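Local structure of hypothetical protein AF1704 (Archaeoglobus fulgidus, 1ZBM) at residues A[25-30]-A[208-213]; A[217-222]-A[233-238]. The protein probably cleaves cyclic dehypoxanthine futalosine to 1,4-dihydroxy-6-naphthoate, a step of menaquinone biosynthesis. All coordinates share one frame; numbering follows the deposited sequence.

Both contacts are helix-helix packings on the same side of the chain's centre, and both are buried, with centres about 11 Å apart. Contact 1 sets helix 20-30 against helix 194-213; contact 2 sets helix 215-222, next in the chain, against helix 231-241. Contact 1 is the broader, burying 284 Å² against 139 Å², and it mixes aromatic with aliphatic groups. In contact 2 a single isoleucine does the work, against an alanine and the stem of a partly exposed lysine. The two are joined directly: Tyr-27 OH of contact 1 lies 2.6 Å from Glu-217 OE2 of contact 2, a probable hydrogen bond.

Contact 1 (A[25-30]-A[208-213])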
loop_
_atom_site.group_PDB
_atom_site.type_symbol
_atom_site.label_atom_id
_atom_site.label_comp_id
_atom_site.label_asym_id
_atom_site.label_seq_id
_atom_site.Cartn_x
_atom_site.Cartn_y
_atom_site.Cartn_z
HETATM N N MSE A 25 -9.483 -6.630 3.930
HETATM C CA MSE A 25 -10.148 -6.356 2.663
HETATM C C MSE A 25 -10.497 -7.640 1.893
HETATM O O MSE A 25 -11.604 -7.774 1.353
HETATM C CB MSE A 25 -9.239 -5.464 1.810
HETATM C CG MSE A 25 -9.823 -5.002 0.492
HETATM SE SE MSE A 25 -8.446 -4.165 -0.631
HETATM C CE MSE A 25 -7.695 -2.961 0.705
ATOM N N PHE A 26 -9.567 -8.593 1.865
ATOM C CA PHE A 26 -9.782 -9.856 1.139
ATOM C C PHE A 26 -10.446 -10.993 1.911
ATOM O O PHE A 26 -10.688 -12.056 1.340
ATOM C CB PHE A 26 -8.462 -10.394 0.577
ATOM C CG PHE A 26 -7.987 -9.685 -0.657
ATOM C CD1 PHE A 26 -7.125 -8.607 -0.563
ATOM C CD2 PHE A 26 -8.368 -10.128 -1.916
ATOM C CE1 PHE A 26 -6.641 -7.979 -1.710
ATOM C CE2 PHE A 26 -7.895 -9.510 -3.074
ATOM C CZ PHE A 26 -7.027 -8.438 -2.969
ATOM N N TYR A 27 -10.742 -10.777 3.191
ATOM C CA TYR A 27 -11.365 -11.814 4.008
ATOM C C TYR A 27 -12.571 -12.500 3.368
ATOM O O TYR A 27 -12.618 -13.725 3.283
ATOM C CB TYR A 27 -11.781 -11.254 5.371
ATOM C CG TYR A 27 -12.661 -12.206 6.139
ATOM C CD1 TYR A 27 -14.051 -12.080 6.115
ATOM C CD2 TYR A 27 -12.110 -13.288 6.824
ATOM C CE1 TYR A 27 -14.865 -13.012 6.750
ATOM C CE2 TYR A 27 -12.917 -14.223 7.458
ATOM C CZ TYR A 27 -14.290 -14.080 7.418
ATOM O OH TYR A 27 -15.080 -15.012 8.052
ATOM N N ALA A 28 -13.548 -11.715 2.933
ATOM C CA ALA A 28 -14.749 -12.278 2.328
ATOM C C ALA A 28 -14.427 -13.161 1.126
ATOM O O ALA A 28 -15.048 -14.209 0.929
ATOM C CB ALA A 28 -15.706 -11.153 1.906
HETATM N N MSE A 29 -13.457 -12.734 0.322
HETATM C CA MSE A 29 -13.084 -13.488 -0.867
HETATM C C MSE A 29 -12.280 -14.743 -0.533
HETATM O O MSE A 29 -12.493 -15.796 -1.132
HETATM C CB MSE A 29 -12.291 -12.601 -1.828
HETATM C CG MSE A 29 -12.169 -13.166 -3.237
HETATM SE SE MSE A 29 -11.110 -12.024 -4.413
HETATM C CE MSE A 29 -12.465 -10.707 -4.858
ATOM N N THR A 30 -11.370 -14.632 0.428
ATOM C CA THR A 30 -10.545 -15.760 0.830
ATOM C C THR A 30 -11.326 -16.834 1.606
ATOM O O THR A 30 -10.804 -17.922 1.867
ATOM C CB THR A 30 -9.349 -15.295 1.687
ATOM O OG1 THR A 30 -9.817 -14.466 2.759
ATOM C CG2 THR A 30 -8.355 -14.510 0.841
ATOM N N ILE A 208 -14.760 -5.966 0.012
ATOM C CA ILE A 208 -14.454 -4.744 0.766
ATOM C C ILE A 208 -15.669 -4.305 1.595
ATOM O O ILE A 208 -15.562 -4.032 2.798
ATOM C CB ILE A 208 -14.069 -3.599 -0.205
ATOM C CG1 ILE A 208 -12.824 -3.991 -1.005
ATOM C CG2 ILE A 208 -13.841 -2.304 0.568
ATOM C CD1 ILE A 208 -12.581 -3.124 -2.228
ATOM N N ALA A 209 -16.823 -4.237 0.937
ATOM C CA ALA A 209 -18.054 -3.847 1.606
ATOM C C ALA A 209 -18.348 -4.820 2.745
ATOM O O ALA A 209 -18.812 -4.415 3.813
ATOM C CB ALA A 209 -19.216 -3.827 0.610
ATOM N N PHE A 210 -18.070 -6.100 2.524
ATOM C CA PHE A 210 -18.312 -7.107 3.557
ATOM C C PHE A 210 -17.460 -6.818 4.797
ATOM O O PHE A 210 -17.929 -6.961 5.926
ATOM C CB PHE A 210 -17.974 -8.514 3.047
ATOM C CG PHE A 210 -18.190 -9.594 4.080
ATOM C CD1 PHE A 210 -19.380 -10.320 4.112
ATOM C CD2 PHE A 210 -17.216 -9.853 5.050
ATOM C CE1 PHE A 210 -19.606 -11.285 5.097
ATOM C CE2 PHE A 210 -17.424 -10.813 6.043
ATOM C CZ PHE A 210 -18.625 -11.532 6.067
ATOM N N ALA A 211 -16.209 -6.422 4.579
ATOM C CA ALA A 211 -15.303 -6.130 5.679
ATOM C C ALA A 211 -15.791 -4.981 6.563
ATOM O O ALA A 211 -15.700 -5.049 7.792
ATOM C CB ALA A 211 -13.903 -5.830 5.144
ATOM N N ILE A 212 -16.310 -3.929 5.944
ATOM C CA ILE A 212 -16.813 -2.771 6.685
ATOM C C ILE A 212 -18.051 -3.093 7.527
ATOM O O ILE A 212 -18.202 -2.575 8.632
ATOM C CB ILE A 212 -17.154 -1.604 5.720
ATOM C CG1 ILE A 212 -15.876 -1.139 5.017
ATOM C CG2 ILE A 212 -17.778 -0.445 6.489
ATOM C CD1 ILE A 212 -14.793 -0.677 5.967
ATOM N N GLU A 213 -18.931 -3.939 6.992
ATOM C CA GLU A 213 -20.160 -4.342 7.673
ATOM C C GLU A 213 -19.908 -5.424 8.704
ATOM O O GLU A 213 -20.763 -5.714 9.536
ATOM C CB GLU A 213 -21.177 -4.844 6.651
ATOM C CG GLU A 213 -21.600 -3.783 5.639
ATOM C CD GLU A 213 -22.443 -4.349 4.515
ATOM O OE1 GLU A 213 -23.425 -5.089 4.792
ATOM O OE2 GLU A 213 -22.140 -4.037 3.337
#
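Met-25, Tyr-27 and Ala-28 meet Ile-208 and Phe-210 where two helices of a type 2 periplasmic-binding-protein-like fold cross. Helix 20-30 connects the parallel, neighbouring strands 11-16 and 39-44 in a beta-alpha-beta crossover and packs on helix 194-213; the axes of segments 25-30 and 208-213 cross at 111° and come within 7.2 Å of each other. The aliphatic part comes first. Met-25, a selenomethionine, and Ile-208 run side by side in the same direction, with CG of Met-25 3.5 Å from CG1 of Ile-208. That CG is set opposite the backbone N (chi1 -176°), which carries the chain along the isoleucine, while Val-242 and Thr-246 touch both residues. The side chain of Met-25 is about 11 Å from that of His-152, the predicted proton acceptor.

Next, an aliphatic-to-aromatic touch: the methyl of Ala-28 fits against the root of Phe-210, with its CB 3.7 Å from Phe-210 CG and equally close to CB and CD2. It reaches the ring at a slant.

The polar links go to residues outside the two segments. Met-29 N lacks the usual bond to the preceding turn; Ser-207 OG bonds to it and also to Met-25 O, bridging the kink. The hydroxyl of Tyr-27 turns to Glu-217.

Last come the two rings, an oblique pair with planes inclined at 31° and centroids 5.8 Å apart. Phe-210 CE2 enters in the plane of the tyrosine ring, at its edge, and comes within 3.4 Å of Tyr-27 CE1.

Contact 2 (A[217-222]-A[233-238]); sequences EAIEYA and RAKRFA
Ile-219 reaches from helix 215-222 to Ala-234 and Lys-235 on helix 231-241. These are consecutive helices in the later, helical part of the periplasmic-binding-protein-like fold, joined by the connection 223-230, and the contact is made almost wholly by this one branched side chain. It begins at CB, which points at the other helix and lies 4.2 Å from Lys-235 CG. One bond further out, CG1 settles against the root of the lysine, 3.8 Å from Lys-235 CG and about as near to its CA. The first torsion, -137°, sits off the staggered positions and brings CG1 and CD1 toward helix 231-241. At the tip, CD1 passes the lysine backbone, 4.0 Å from Lys-235 N, on its way to the alanine.

The two longer side chains cross at about a right angle, and the isoleucine meets the backbone and the CG of Lys-235, not its charged end. Beyond CG the lysine bends at chi3 (-59°) and leads away from the contact. Its NZ forms salt bridges with Glu-232 and Asp-216, the latter on the isoleucine's own helix. A second ionic link, Glu-220 to Arg-231, joins the same two helices.

Trimming Ile-219 to an alanine here removes CG1, CG2 and CD1, which would probably open a gap in front of Ala-234 and leave the lysine stem without its apolar support. The closest approach is methyl to methyl: Ile-219 CD1 presses on Ala-234 CB at 3.4 Å, tighter than ordinary carbon-carbon contact.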
loop_
_atom_site.group_PDB
_atom_site.type_symbol
_atom_site.label_atom_id
_atom_site.label_comp_id
_atom_site.label_asym_id
_atom_site.label_seq_id
_atom_site.Cartn_x
_atom_site.Cartn_y
_atom_site.Cartn_z
ATOM N N GLU A 217 -15.429 -9.645 12.389
ATOM C CA GLU A 217 -15.235 -10.934 11.764
ATOM C C GLU A 217 -14.023 -10.880 10.824
ATOM O O GLU A 217 -13.087 -11.672 10.952
ATOM C CB GLU A 217 -16.483 -11.336 10.982
ATOM C CG GLU A 217 -16.477 -12.787 10.533
ATOM C CD GLU A 217 -17.582 -13.094 9.547
ATOM O OE1 GLU A 217 -18.690 -12.543 9.709
ATOM O OE2 GLU A 217 -17.349 -13.902 8.620
ATOM N N ALA A 218 -14.035 -9.940 9.882
ATOM C CA ALA A 218 -12.932 -9.807 8.934
ATOM C C ALA A 218 -11.587 -9.547 9.621
ATOM O O ALA A 218 -10.556 -10.076 9.207
ATOM C CB ALA A 218 -13.234 -8.695 7.931
ATOM N N ILE A 219 -11.601 -8.745 10.678
ATOM C CA ILE A 219 -10.383 -8.419 11.404
ATOM C C ILE A 219 -9.838 -9.628 12.161
ATOM O O ILE A 219 -8.634 -9.741 12.389
ATOM C CB ILE A 219 -10.648 -7.271 12.405
ATOM C CG1 ILE A 219 -9.501 -6.258 12.365
ATOM C CG2 ILE A 219 -10.842 -7.825 13.826
ATOM C CD1 ILE A 219 -8.171 -6.810 12.753
ATOM N N GLU A 220 -10.728 -10.533 12.555
ATOM C CA GLU A 220 -10.336 -11.730 13.298
ATOM C C GLU A 220 -9.318 -12.553 12.515
ATOM O O GLU A 220 -8.279 -12.942 13.042
ATOM C CB GLU A 220 -11.561 -12.595 13.593
ATOM C CG GLU A 220 -11.276 -13.756 14.538
ATOM C CD GLU A 220 -10.813 -13.279 15.900
ATOM O OE1 GLU A 220 -11.501 -12.411 16.497
ATOM O OE2 GLU A 220 -9.756 -13.762 16.380
ATOM N N TYR A 221 -9.634 -12.830 11.257
ATOM C CA TYR A 221 -8.733 -13.596 10.416
ATOM C C TYR A 221 -7.479 -12.769 10.110
ATOM O O TYR A 221 -6.364 -13.286 10.123
ATOM C CB TYR A 221 -9.429 -13.967 9.113
ATOM C CG TYR A 221 -8.508 -14.579 8.086
ATOM C CD1 TYR A 221 -8.057 -15.892 8.221
ATOM C CD2 TYR A 221 -8.069 -13.838 6.991
ATOM C CE1 TYR A 221 -7.189 -16.457 7.291
ATOM C CE2 TYR A 221 -7.200 -14.389 6.050
ATOM C CZ TYR A 221 -6.763 -15.698 6.206
ATOM O OH TYR A 221 -5.899 -16.256 5.294
ATOM N N ALA A 222 -7.676 -11.482 9.845
ATOM C CA ALA A 222 -6.585 -10.576 9.515
ATOM C C ALA A 222 -5.513 -10.544 10.581
ATOM O O ALA A 222 -4.358 -10.204 10.308
ATOM C CB ALA A 222 -7.128 -9.166 9.295
ATOM N N ARG A 233 -6.402 -1.713 17.683
ATOM C CA ARG A 233 -5.389 -1.026 16.903
ATOM C C ARG A 233 -5.385 -1.557 15.468
ATOM O O ARG A 233 -5.192 -0.802 14.514
ATOM C CB ARG A 233 -4.023 -1.242 17.551
ATOM C CG ARG A 233 -3.113 -0.043 17.480
ATOM C CD ARG A 233 -2.899 0.548 18.861
ATOM N NE ARG A 233 -1.490 0.887 19.045
ATOM C CZ ARG A 233 -0.956 1.280 20.193
ATOM N NH1 ARG A 233 -1.715 1.391 21.280
ATOM N NH2 ARG A 233 0.338 1.556 20.247
ATOM N N ALA A 234 -5.603 -2.860 15.319
ATOM C CA ALA A 234 -5.630 -3.472 13.995
ATOM C C ALA A 234 -6.858 -3.009 13.200
ATOM O O ALA A 234 -6.759 -2.717 12.005
ATOM C CB ALA A 234 -5.621 -4.989 14.116
ATOM N N LYS A 235 -8.011 -2.943 13.860
ATOM C CA LYS A 235 -9.233 -2.502 13.199
ATOM C C LYS A 235 -9.026 -1.074 12.713
ATOM O O LYS A 235 -9.366 -0.725 11.579
ATOM C CB LYS A 235 -10.421 -2.541 14.168
ATOM C CG LYS A 235 -11.594 -3.396 13.708
ATOM C CD LYS A 235 -12.740 -3.338 14.706
ATOM C CE LYS A 235 -12.306 -3.830 16.078
ATOM N NZ LYS A 235 -13.376 -3.675 17.109
ATOM N N ARG A 236 -8.458 -0.248 13.585
ATOM C CA ARG A 236 -8.190 1.152 13.271
ATOM C C ARG A 236 -7.284 1.266 12.043
ATOM O O ARG A 236 -7.543 2.074 11.155
ATOM C CB ARG A 236 -7.541 1.831 14.484
ATOM C CG ARG A 236 -7.119 3.281 14.283
ATOM C CD ARG A 236 -6.370 3.780 15.527
ATOM N NE ARG A 236 -5.361 4.793 15.211
ATOM C CZ ARG A 236 -4.320 5.076 15.991
ATOM N NH1 ARG A 236 -3.451 6.010 15.627
ATOM N NH2 ARG A 236 -4.146 4.420 17.132
ATOM N N PHE A 237 -6.233 0.449 11.994
ATOM C CA PHE A 237 -5.296 0.465 10.870
ATOM C C PHE A 237 -5.971 0.035 9.575
ATOM O O PHE A 237 -5.838 0.690 8.536
ATOM C CB PHE A 237 -4.106 -0.468 11.137
ATOM C CG PHE A 237 -3.071 -0.457 10.041
ATOM C CD1 PHE A 237 -2.273 0.666 9.834
ATOM C CD2 PHE A 237 -2.898 -1.566 9.216
ATOM C CE1 PHE A 237 -1.322 0.689 8.825
ATOM C CE2 PHE A 237 -1.952 -1.556 8.202
ATOM C CZ PHE A 237 -1.157 -0.423 8.007
ATOM N N ALA A 238 -6.684 -1.078 9.639
ATOM C CA ALA A 238 -7.372 -1.591 8.468
ATOM C C ALA A 238 -8.409 -0.588 7.974
ATOM O O ALA A 238 -8.509 -0.344 6.776
ATOM C CB ALA A 238 -8.042 -2.921 8.794
#